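UPF0067 GAF domain-containing protein YKL069W (Saccharomyces cerevisiae, PDB 3KO6) catalyses the thioredoxin-linked reduction of free methionine (R)-sulfoxide to methionine and takes part in protection against oxidative stress. Local coordinates at residues L52-Y57 / N65-Y70; E132-I137 / V147-C152; D126-S131 / D151-E156. All coordinates share one frame; numbering follows the deposited sequence.

In the fold
Contacts 1 and 2 lie deep in the GAF domain, whereas contact 3 sits partly at the surface, at the end of the same antiparallel sheet. Contact 1 is mainly apolar and joins helix 42-59 to strand 64-72; contact 2 is a hairpin of strands 131-138 and 144-152, with an apolar face and an acidic one that also carries V134 and V147. Strand 144-152 pairs with 64-72 as well, so contacts 1 and 2 share a sheet. Contact 3 continues the hairpin past D151 and C152, where regular pairing gives way to a bulge and loop. N65 of contact 1 bonds to D126 and T129 of contact 3, and methionine sulfoxide touches residues of all three contacts.

Contact 1. Residues L52-Y57 / N65-Y70. With SME (methionine sulfoxide), chain C.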
loop_
_atom_site.group_PDB
_atom_site.type_symbol
_atom_site.label_atom_id
_atom_site.label_comp_id
_atom_site.label_asym_id
_atom_site.label_seq_id
_atom_site.Cartn_x
_atom_site.Cartn_y
_atom_site.Cartn_z
ATOM N N LEU A 52 4.117 -4.744 7.127
ATOM C CA LEU A 52 5.081 -5.163 8.148
ATOM C C LEU A 52 5.863 -3.986 8.750
ATOM O O LEU A 52 5.911 -3.827 9.975
ATOM C CB LEU A 52 6.063 -6.191 7.576
ATOM C CG LEU A 52 5.517 -7.567 7.197
ATOM C CD1 LEU A 52 6.509 -8.302 6.314
ATOM C CD2 LEU A 52 5.219 -8.353 8.459
ATOM N N ILE A 53 6.470 -3.165 7.895
ATOM C CA ILE A 53 7.247 -2.022 8.373
ATOM C C ILE A 53 6.373 -1.135 9.240
ATOM O O ILE A 53 6.757 -0.815 10.376
ATOM C CB ILE A 53 7.897 -1.225 7.217
ATOM C CG1 ILE A 53 8.910 -2.102 6.475
ATOM C CG2 ILE A 53 8.597 0.023 7.738
ATOM C CD1 ILE A 53 9.125 -1.694 5.005
ATOM N N TRP A 54 5.193 -0.777 8.729
ATOM C CA TRP A 54 4.252 0.102 9.439
ATOM C C TRP A 54 3.919 -0.411 10.830
ATOM O O TRP A 54 4.024 0.335 11.794
ATOM C CB TRP A 54 2.961 0.313 8.628
ATOM C CG TRP A 54 1.903 1.170 9.333
ATOM C CD1 TRP A 54 0.961 0.738 10.236
ATOM C CD2 TRP A 54 1.689 2.585 9.184
ATOM N NE1 TRP A 54 0.193 1.796 10.660
ATOM C CE2 TRP A 54 0.609 2.936 10.024
ATOM C CE3 TRP A 54 2.301 3.586 8.423
ATOM C CZ2 TRP A 54 0.136 4.250 10.131
ATOM C CZ3 TRP A 54 1.826 4.902 8.530
ATOM C CH2 TRP A 54 0.756 5.217 9.383
ATOM N N HIS A 55 3.514 -1.677 10.949
ATOM C CA HIS A 55 3.082 -2.179 12.253
ATOM C C HIS A 55 4.216 -2.401 13.224
ATOM O O HIS A 55 4.037 -2.234 14.423
ATOM C CB HIS A 55 2.214 -3.416 12.129
ATOM C CG HIS A 55 0.873 -3.134 11.537
ATOM N ND1 HIS A 55 0.650 -3.127 10.174
ATOM C CD2 HIS A 55 -0.308 -2.816 12.117
ATOM C CE1 HIS A 55 -0.617 -2.833 9.941
ATOM N NE2 HIS A 55 -1.219 -2.638 11.103
ATOM N N ALA A 56 5.379 -2.769 12.705
ATOM C CA ALA A 56 6.580 -2.914 13.534
ATOM C C ALA A 56 6.897 -1.598 14.233
ATOM O O ALA A 56 7.093 -1.568 15.449
ATOM C CB ALA A 56 7.774 -3.366 12.693
ATOM N N TYR A 57 6.924 -0.513 13.458
ATOM C CA TYR A 57 7.319 0.779 13.996
ATOM C C TYR A 57 6.280 1.363 14.928
ATOM O O TYR A 57 6.638 2.058 15.886
ATOM C CB TYR A 57 7.773 1.750 12.889
ATOM C CG TYR A 57 9.218 1.474 12.518
ATOM C CD1 TYR A 57 9.539 0.512 11.572
ATOM C CD2 TYR A 57 10.261 2.130 13.174
ATOM C CE1 TYR A 57 10.868 0.230 11.258
ATOM C CE2 TYR A 57 11.595 1.861 12.870
ATOM C CZ TYR A 57 11.889 0.907 11.911
ATOM O OH TYR A 57 13.204 0.618 11.604
ATOM N N ASN A 65 4.410 8.224 9.992
ATOM C CA ASN A 65 3.267 8.686 9.183
ATOM C C ASN A 65 3.292 8.134 7.772
ATOM O O ASN A 65 2.296 8.234 7.055
ATOM C CB ASN A 65 3.157 10.217 9.143
ATOM C CG ASN A 65 4.430 10.891 8.657
ATOM O OD1 ASN A 65 5.525 10.550 9.099
ATOM N ND2 ASN A 65 4.292 11.862 7.755
ATOM N N TRP A 66 4.435 7.556 7.386
ATOM C CA TRP A 66 4.586 6.889 6.088
ATOM C C TRP A 66 5.552 5.724 6.194
ATOM O O TRP A 66 6.553 5.807 6.912
ATOM C CB TRP A 66 5.106 7.853 5.023
ATOM C CG TRP A 66 4.529 7.609 3.678
ATOM C CD1 TRP A 66 3.279 7.927 3.280
ATOM C CD2 TRP A 66 5.176 7.011 2.545
ATOM N NE1 TRP A 66 3.087 7.558 1.966
ATOM C CE2 TRP A 66 4.239 6.989 1.493
ATOM C CE3 TRP A 66 6.453 6.480 2.319
ATOM C CZ2 TRP A 66 4.540 6.482 0.220
ATOM C CZ3 TRP A 66 6.750 5.957 1.043
ATOM C CH2 TRP A 66 5.793 5.967 0.019
ATOM N N ALA A 67 5.250 4.654 5.468
ATOM C CA ALA A 67 6.126 3.503 5.350
ATOM C C ALA A 67 5.837 2.819 4.007
ATOM O O ALA A 67 4.716 2.362 3.784
ATOM C CB ALA A 67 5.879 2.553 6.507
ATOM N N GLY A 68 6.816 2.788 3.106
ATOM C CA GLY A 68 6.617 2.222 1.768
ATOM C C GLY A 68 7.820 2.308 0.834
ATOM O O GLY A 68 8.966 2.424 1.281
ATOM N N PHE A 69 7.555 2.269 -0.473
ATOM C CA PHE A 69 8.617 2.144 -1.475
ATOM C C PHE A 69 8.448 3.038 -2.697
ATOM O O PHE A 69 7.322 3.407 -3.092
ATOM C CB PHE A 69 8.683 0.698 -1.976
ATOM C CG PHE A 69 8.821 -0.314 -0.883
ATOM C CD1 PHE A 69 7.691 -0.806 -0.222
ATOM C CD2 PHE A 69 10.081 -0.775 -0.504
ATOM C CE1 PHE A 69 7.810 -1.742 0.800
ATOM C CE2 PHE A 69 10.216 -1.721 0.520
ATOM C CZ PHE A 69 9.082 -2.207 1.165
ATOM N N TYR A 70 9.583 3.359 -3.313
ATOM C CA TYR A 70 9.602 3.874 -4.688
ATOM C C TYR A 70 10.396 2.865 -5.486
ATOM O O TYR A 70 11.270 2.185 -4.935
ATOM C CB TYR A 70 10.255 5.259 -4.764
ATOM C CG TYR A 70 9.336 6.336 -4.277
ATOM C CD1 TYR A 70 9.054 6.468 -2.915
ATOM C CD2 TYR A 70 8.707 7.197 -5.180
ATOM C CE1 TYR A 70 8.177 7.430 -2.461
ATOM C CE2 TYR A 70 7.829 8.158 -4.746
ATOM C CZ TYR A 70 7.568 8.276 -3.381
ATOM O OH TYR A 70 6.698 9.252 -2.930
HETATM N N SME C . 8.392 10.308 -1.190
HETATM C CA SME C . 8.948 10.763 0.109
HETATM C CB SME C . 9.688 12.067 -0.155
HETATM C CG SME C . 10.906 12.235 0.773
HETATM S S SME C . 12.340 12.614 -0.076
HETATM O OE SME C . 12.212 12.439 -1.550
HETATM C CE SME C . 12.761 14.223 0.302
HETATM C C SME C . 7.881 10.890 1.169
HETATM O O SME C . 8.123 11.449 2.237
HETATM O OXT SME C . 6.679 10.459 1.021
#
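The indole of W54 lies with the rim of its six-membered ring against the backbone of N65, CZ3 coming to 3.6 Å from the carbonyl carbon N65 C. N65 O lies at the same rim, in the plane of the indole, so W54 meets the N65 backbone edge-on. Its CG stands opposite the backbone N (chi1 177°), which carries the ring along the helix flank towards N65. A67 fills the space between W54 and I53: its CB is 4.2 Å from W54 CE3 and 3.9 Å from I53 CG2. The two branches of I53 divide the work. CG2 serves A67, while the CG1 arm continues to CD1, which lies 3.9 Å from F69 CZ as the two side chains slant across one another. The contact is van der Waals packing, mostly between carbons.

W66 and Y70 point to the other side, into the ligand pocket. The free amino acid methionine sulfoxide places OXT 4.0 Å above the W66 ring plane, over the ring centre, and its N is 2.6 Å from Y70 OH. W66 NE1 is bonded to K88 O and Y70 OH to C91 O.

The axes of segments 52-57 and 66-70 run roughly antiparallel (155°) and approach to 7.8 Å. F69 reaches on to L46, A49 and S50 of helix 42-59, I53 also touches I150 of strand 144-152, and L52 and A56 on the far side of the helix pack on L28 of helix 21-36.

Contact 2. Residues E132-I137 / V147-C152; sequences EIVVPI and VIDIDC. With SME (methionine sulfoxide), chain C.
E132 pairs with D151, and from there the two antiparallel strands run in unbroken register to P136 and V147. Four backbone hydrogen bonds hold them. I133 and I150 exchange a pair, each 3.0 Å between N and O, and V135 and I148 another, with I148 N to V135 O nearly straight at 174°.

The apolar contacts fall on both faces. I133 and I150 lie side by side and point the same way, I133 CG2 being 3.9 Å from I150 CB, while the I137 side chain crosses that of I148 at about a right angle, I137 CG1 lying 3.9 Å from I148 CG1. I133, V135, I148 and I150 make one face; I133 and V135 pack on L166 of helix 160-176, I133 and I150 on F158, while I137 touches I173. On the reverse, V134 CG1 meets V147 CB at 3.6 Å, and V134 also packs on V100 and A104 of helix 99-107. This is the hairpin of strands 131-138 and 144-152 in the GAF sheet, covered by helices on both sides.

Three carboxylates share that second face and line one side of the methionine sulfoxide. E132 is extended, with CG opposite the backbone N (chi1 -168°), and reaches over the neighbouring strand until OE1 is 2.7 Å from D149 OD1, the two carboxylates nearly coplanar. The D151 carboxylate stands almost perpendicular to that of E132. E132 OE1 lies 2.9 Å from the ligand CG and D149 OD2 3.1 Å from its CA; D151 OD2 is 2.6 Å from the ligand O. An alanine in place of E132 removes the carboxylate, which would probably leave a gap beside the ligand CG and D149 OD1 without its close neighbour. D151 also packs on N65 and W66.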
loop_
_atom_site.group_PDB
_atom_site.type_symbol
_atom_site.label_atom_id
_atom_site.label_comp_id
_atom_site.label_asym_id
_atom_site.label_seq_id
_atom_site.Cartn_x
_atom_site.Cartn_y
_atom_site.Cartn_z
ATOM N N GLU A 132 13.068 11.374 8.630
ATOM C CA GLU A 132 12.967 10.393 7.549
ATOM C C GLU A 132 14.183 9.485 7.439
ATOM O O GLU A 132 15.302 9.914 7.683
ATOM C CB GLU A 132 12.749 11.123 6.215
ATOM C CG GLU A 132 12.334 10.217 5.063
ATOM C CD GLU A 132 11.972 10.949 3.778
ATOM O OE1 GLU A 132 11.611 10.249 2.805
ATOM O OE2 GLU A 132 12.040 12.199 3.727
ATOM N N ILE A 133 13.958 8.224 7.083
ATOM C CA ILE A 133 15.057 7.335 6.686
ATOM C C ILE A 133 14.730 6.702 5.342
ATOM O O ILE A 133 13.572 6.326 5.096
ATOM C CB ILE A 133 15.352 6.219 7.720
ATOM C CG1 ILE A 133 16.551 5.383 7.266
ATOM C CG2 ILE A 133 14.156 5.305 7.896
ATOM C CD1 ILE A 133 17.102 4.418 8.360
ATOM N N VAL A 134 15.744 6.604 4.477
ATOM C CA VAL A 134 15.615 5.939 3.177
ATOM C C VAL A 134 16.783 5.013 2.970
ATOM O O VAL A 134 17.936 5.392 3.187
ATOM C CB VAL A 134 15.551 6.938 2.000
ATOM C CG1 VAL A 134 15.470 6.200 0.676
ATOM C CG2 VAL A 134 14.340 7.903 2.184
ATOM N N VAL A 135 16.467 3.793 2.546
ATOM C CA VAL A 135 17.443 2.740 2.339
ATOM C C VAL A 135 17.258 2.223 0.924
ATOM O O VAL A 135 16.145 1.849 0.563
ATOM C CB VAL A 135 17.212 1.608 3.361
ATOM C CG1 VAL A 135 18.105 0.414 3.068
ATOM C CG2 VAL A 135 17.416 2.131 4.784
ATOM N N PRO A 136 18.326 2.224 0.107
ATOM C CA PRO A 136 18.146 1.785 -1.280
ATOM C C PRO A 136 18.086 0.257 -1.399
ATOM O O PRO A 136 18.588 -0.437 -0.525
ATOM C CB PRO A 136 19.381 2.355 -1.989
ATOM C CG PRO A 136 20.407 2.457 -0.939
ATOM C CD PRO A 136 19.678 2.768 0.339
ATOM N N ILE A 137 17.456 -0.240 -2.459
ATOM C CA ILE A 137 17.383 -1.664 -2.758
ATOM C C ILE A 137 18.287 -1.911 -3.959
ATOM O O ILE A 137 18.029 -1.390 -5.050
ATOM C CB ILE A 137 15.940 -2.094 -3.100
ATOM C CG1 ILE A 137 14.983 -1.703 -1.961
ATOM C CG2 ILE A 137 15.876 -3.611 -3.432
ATOM C CD1 ILE A 137 13.510 -1.900 -2.272
ATOM N N VAL A 147 13.713 2.207 -3.469
ATOM C CA VAL A 147 14.112 2.645 -2.130
ATOM C C VAL A 147 13.065 2.230 -1.110
ATOM O O VAL A 147 11.880 2.149 -1.415
ATOM C CB VAL A 147 14.296 4.197 -2.058
ATOM C CG1 VAL A 147 15.410 4.674 -2.989
ATOM C CG2 VAL A 147 12.983 4.938 -2.379
ATOM N N ILE A 148 13.509 1.952 0.100
ATOM C CA ILE A 148 12.598 1.792 1.213
ATOM C C ILE A 148 12.588 3.111 1.958
ATOM O O ILE A 148 13.641 3.598 2.376
ATOM C CB ILE A 148 13.053 0.699 2.191
ATOM C CG1 ILE A 148 13.484 -0.573 1.440
ATOM C CG2 ILE A 148 11.943 0.425 3.196
ATOM C CD1 ILE A 148 14.075 -1.683 2.356
ATOM N N ASP A 149 11.397 3.671 2.138
ATOM C CA ASP A 149 11.236 4.987 2.742
ATOM C C ASP A 149 10.298 4.950 3.941
ATOM O O ASP A 149 9.221 4.320 3.896
ATOM C CB ASP A 149 10.676 5.926 1.686
ATOM C CG ASP A 149 10.611 7.365 2.153
ATOM O OD1 ASP A 149 11.138 7.669 3.245
ATOM O OD2 ASP A 149 10.038 8.191 1.419
ATOM N N ILE A 150 10.708 5.617 5.017
ATOM C CA ILE A 150 9.874 5.764 6.230
ATOM C C ILE A 150 9.921 7.212 6.725
ATOM O O ILE A 150 11.011 7.796 6.853
ATOM C CB ILE A 150 10.338 4.852 7.406
ATOM C CG1 ILE A 150 10.720 3.441 6.911
ATOM C CG2 ILE A 150 9.260 4.800 8.505
ATOM C CD1 ILE A 150 11.138 2.467 8.040
ATOM N N ASP A 151 8.751 7.773 7.023
ATOM C CA ASP A 151 8.650 9.109 7.596
ATOM C C ASP A 151 8.158 9.087 9.037
ATOM O O ASP A 151 7.284 8.281 9.397
ATOM C CB ASP A 151 7.660 9.940 6.790
ATOM C CG ASP A 151 8.113 10.197 5.375
ATOM O OD1 ASP A 151 9.277 9.933 5.027
ATOM O OD2 ASP A 151 7.289 10.683 4.602
ATOM N N CYS A 152 8.661 10.018 9.843
ATOM C CA CYS A 152 8.279 10.108 11.237
ATOM C C CYS A 152 7.814 11.510 11.584
ATOM O O CYS A 152 8.377 12.498 11.091
ATOM C CB CYS A 152 9.453 9.706 12.118
ATOM S SG CYS A 152 9.121 9.702 13.888
HETATM N N SME C . 8.392 10.308 -1.190
HETATM C CA SME C . 8.948 10.763 0.109
HETATM C CB SME C . 9.688 12.067 -0.155
HETATM C CG SME C . 10.906 12.235 0.773
HETATM S S SME C . 12.340 12.614 -0.076
HETATM O OE SME C . 12.212 12.439 -1.550
HETATM C CE SME C . 12.761 14.223 0.302
HETATM C C SME C . 7.881 10.890 1.169
HETATM O O SME C . 8.123 11.449 2.237
HETATM O OXT SME C . 6.679 10.459 1.021
#

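Contact 3. Residues D126-S131 / D151-E156; sequences DGETKS and DCLDYE. With SME (methionine sulfoxide), chain C.
C152 O is gripped by two consecutive backbone amides, K130 N at 2.9 Å and S131 N at 3.0 Å, the second almost straight at 177°. With K130 and S131 both facing C152, this is a classic beta bulge, at the point where the hairpin of this GAF domain opens into loops. C152 N returns a bond to S131 O, closing the last regular pair.

Within the bulge, S131 holds OG between its backbone N and carbonyl carbon (chi1 63°), which points the hydroxyl at D154 O; that bond, 2.5 Å between OG and O, is shorter than can be trusted at this resolution. OG is also bonded to G157 N. D154 N in turn donates to C152 SG, a bond from the loop back to the strand end.

On the other flank, D126 to T129 form a type I turn within which D126 OD1 accepts from E128 N, an Asx turn. L153 bends back over this turn, its CD2 3.6 Å from E128 CB. T129 crosses D151 at about a right angle, CG2 lying 3.7 Å from D151 CB, while T129 OG1 and D126 OD2 both accept from N65 ND2 of strand 64-72.

Nearer the solvent, the K130 aliphatic chain lies across Y155 in a CH-pi contact: K130 CD sits 3.5 Å from the ring centroid, 11° off the ring normal.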
loop_
_atom_site.group_PDB
_atom_site.type_symbol
_atom_site.label_atom_id
_atom_site.label_comp_id
_atom_site.label_asym_id
_atom_site.label_seq_id
_atom_site.Cartn_x
_atom_site.Cartn_y
_atom_site.Cartn_z
ATOM N N ASP A 126 4.225 14.782 2.720
ATOM C CA ASP A 126 3.378 15.019 3.876
ATOM C C ASP A 126 4.013 16.165 4.660
ATOM O O ASP A 126 5.151 16.058 5.115
ATOM C CB ASP A 126 3.265 13.743 4.720
ATOM C CG ASP A 126 2.325 13.888 5.908
ATOM O OD1 ASP A 126 1.974 15.015 6.312
ATOM O OD2 ASP A 126 1.931 12.842 6.459
ATOM N N GLY A 127 3.282 17.265 4.799
ATOM C CA GLY A 127 3.818 18.437 5.471
ATOM C C GLY A 127 4.181 18.245 6.937
ATOM O O GLY A 127 4.998 18.989 7.476
ATOM N N GLU A 128 3.585 17.242 7.583
ATOM C CA GLU A 128 3.785 17.033 9.026
ATOM C C GLU A 128 5.054 16.232 9.359
ATOM O O GLU A 128 5.468 16.166 10.523
ATOM C CB GLU A 128 2.552 16.378 9.654
ATOM C CG GLU A 128 1.297 17.251 9.678
ATOM C CD GLU A 128 0.075 16.499 10.205
ATOM O OE1 GLU A 128 0.209 15.297 10.589
ATOM O OE2 GLU A 128 -1.024 17.116 10.235
ATOM N N THR A 129 5.670 15.649 8.333
ATOM C CA THR A 129 6.890 14.854 8.484
ATOM C C THR A 129 8.025 15.695 9.015
ATOM O O THR A 129 8.355 16.716 8.411
ATOM C CB THR A 129 7.339 14.273 7.133
ATOM O OG1 THR A 129 6.313 13.424 6.599
ATOM C CG2 THR A 129 8.614 13.481 7.299
ATOM N N LYS A 130 8.619 15.271 10.131
ATOM C CA LYS A 130 9.802 15.944 10.697
ATOM C C LYS A 130 11.093 15.150 10.481
ATOM O O LYS A 130 12.163 15.735 10.340
ATOM C CB LYS A 130 9.633 16.221 12.190
ATOM C CG LYS A 130 8.642 17.301 12.546
ATOM C CD LYS A 130 8.656 17.552 14.051
ATOM C CE LYS A 130 7.928 18.832 14.436
ATOM N NZ LYS A 130 6.442 18.658 14.437
ATOM N N SER A 131 11.019 13.822 10.472
ATOM C CA SER A 131 12.235 13.044 10.196
ATOM C C SER A 131 11.987 11.920 9.193
ATOM O O SER A 131 10.834 11.565 8.934
ATOM C CB SER A 131 12.872 12.518 11.486
ATOM O OG SER A 131 12.016 11.622 12.169
ATOM N N ASP A 151 8.751 7.773 7.023
ATOM C CA ASP A 151 8.650 9.109 7.596
ATOM C C ASP A 151 8.158 9.087 9.037
ATOM O O ASP A 151 7.284 8.281 9.397
ATOM C CB ASP A 151 7.660 9.940 6.790
ATOM C CG ASP A 151 8.113 10.197 5.375
ATOM O OD1 ASP A 151 9.277 9.933 5.027
ATOM O OD2 ASP A 151 7.289 10.683 4.602
ATOM N N CYS A 152 8.661 10.018 9.843
ATOM C CA CYS A 152 8.279 10.108 11.237
ATOM C C CYS A 152 7.814 11.510 11.584
ATOM O O CYS A 152 8.377 12.498 11.091
ATOM C CB CYS A 152 9.453 9.706 12.118
ATOM S SG CYS A 152 9.121 9.702 13.888
ATOM N N LEU A 153 6.796 11.598 12.441
ATOM C CA LEU A 153 6.211 12.873 12.843
ATOM C C LEU A 153 7.033 13.607 13.910
ATOM O O LEU A 153 6.734 14.755 14.256
ATOM C CB LEU A 153 4.761 12.665 13.310
ATOM C CG LEU A 153 3.720 12.283 12.249
ATOM C CD1 LEU A 153 2.354 12.112 12.860
ATOM C CD2 LEU A 153 3.658 13.316 11.129
ATOM N N ASP A 154 8.055 12.935 14.434
ATOM C CA ASP A 154 8.985 13.520 15.403
ATOM C C ASP A 154 10.361 13.716 14.768
ATOM O O ASP A 154 10.680 13.075 13.764
ATOM C CB ASP A 154 9.106 12.636 16.653
ATOM C CG ASP A 154 7.874 12.711 17.562
ATOM O OD1 ASP A 154 7.300 13.811 17.716
ATOM O OD2 ASP A 154 7.491 11.668 18.146
ATOM N N TYR A 155 11.160 14.621 15.340
ATOM C CA TYR A 155 12.565 14.769 14.958
ATOM C C TYR A 155 13.383 13.564 15.427
ATOM O O TYR A 155 13.001 12.892 16.394
ATOM C CB TYR A 155 13.170 16.025 15.593
ATOM C CG TYR A 155 12.552 17.336 15.177
ATOM C CD1 TYR A 155 11.929 18.154 16.115
ATOM C CD2 TYR A 155 12.606 17.767 13.853
ATOM C CE1 TYR A 155 11.356 19.371 15.740
ATOM C CE2 TYR A 155 12.031 18.978 13.462
ATOM C CZ TYR A 155 11.416 19.778 14.409
ATOM O OH TYR A 155 10.864 20.977 14.026
ATOM N N GLU A 156 14.513 13.313 14.757
ATOM C CA GLU A 156 15.476 12.278 15.165
ATOM C C GLU A 156 14.836 10.899 15.385
ATOM O O GLU A 156 15.136 10.211 16.374
ATOM C CB GLU A 156 16.243 12.711 16.424
ATOM C CG GLU A 156 17.527 13.499 16.166
ATOM C CD GLU A 156 18.700 12.988 17.008
ATOM O OE1 GLU A 156 19.472 12.125 16.511
ATOM O OE2 GLU A 156 18.832 13.436 18.173
HETATM N N SME C . 8.392 10.308 -1.190
HETATM C CA SME C . 8.948 10.763 0.109
HETATM C CB SME C . 9.688 12.067 -0.155
HETATM C CG SME C . 10.906 12.235 0.773
HETATM S S SME C . 12.340 12.614 -0.076
HETATM O OE SME C . 12.212 12.439 -1.550
HETATM C CE SME C . 12.761 14.223 0.302
HETATM C C SME C . 7.881 10.890 1.169
HETATM O O SME C . 8.123 11.449 2.237
HETATM O OXT SME C . 6.679 10.459 1.021
#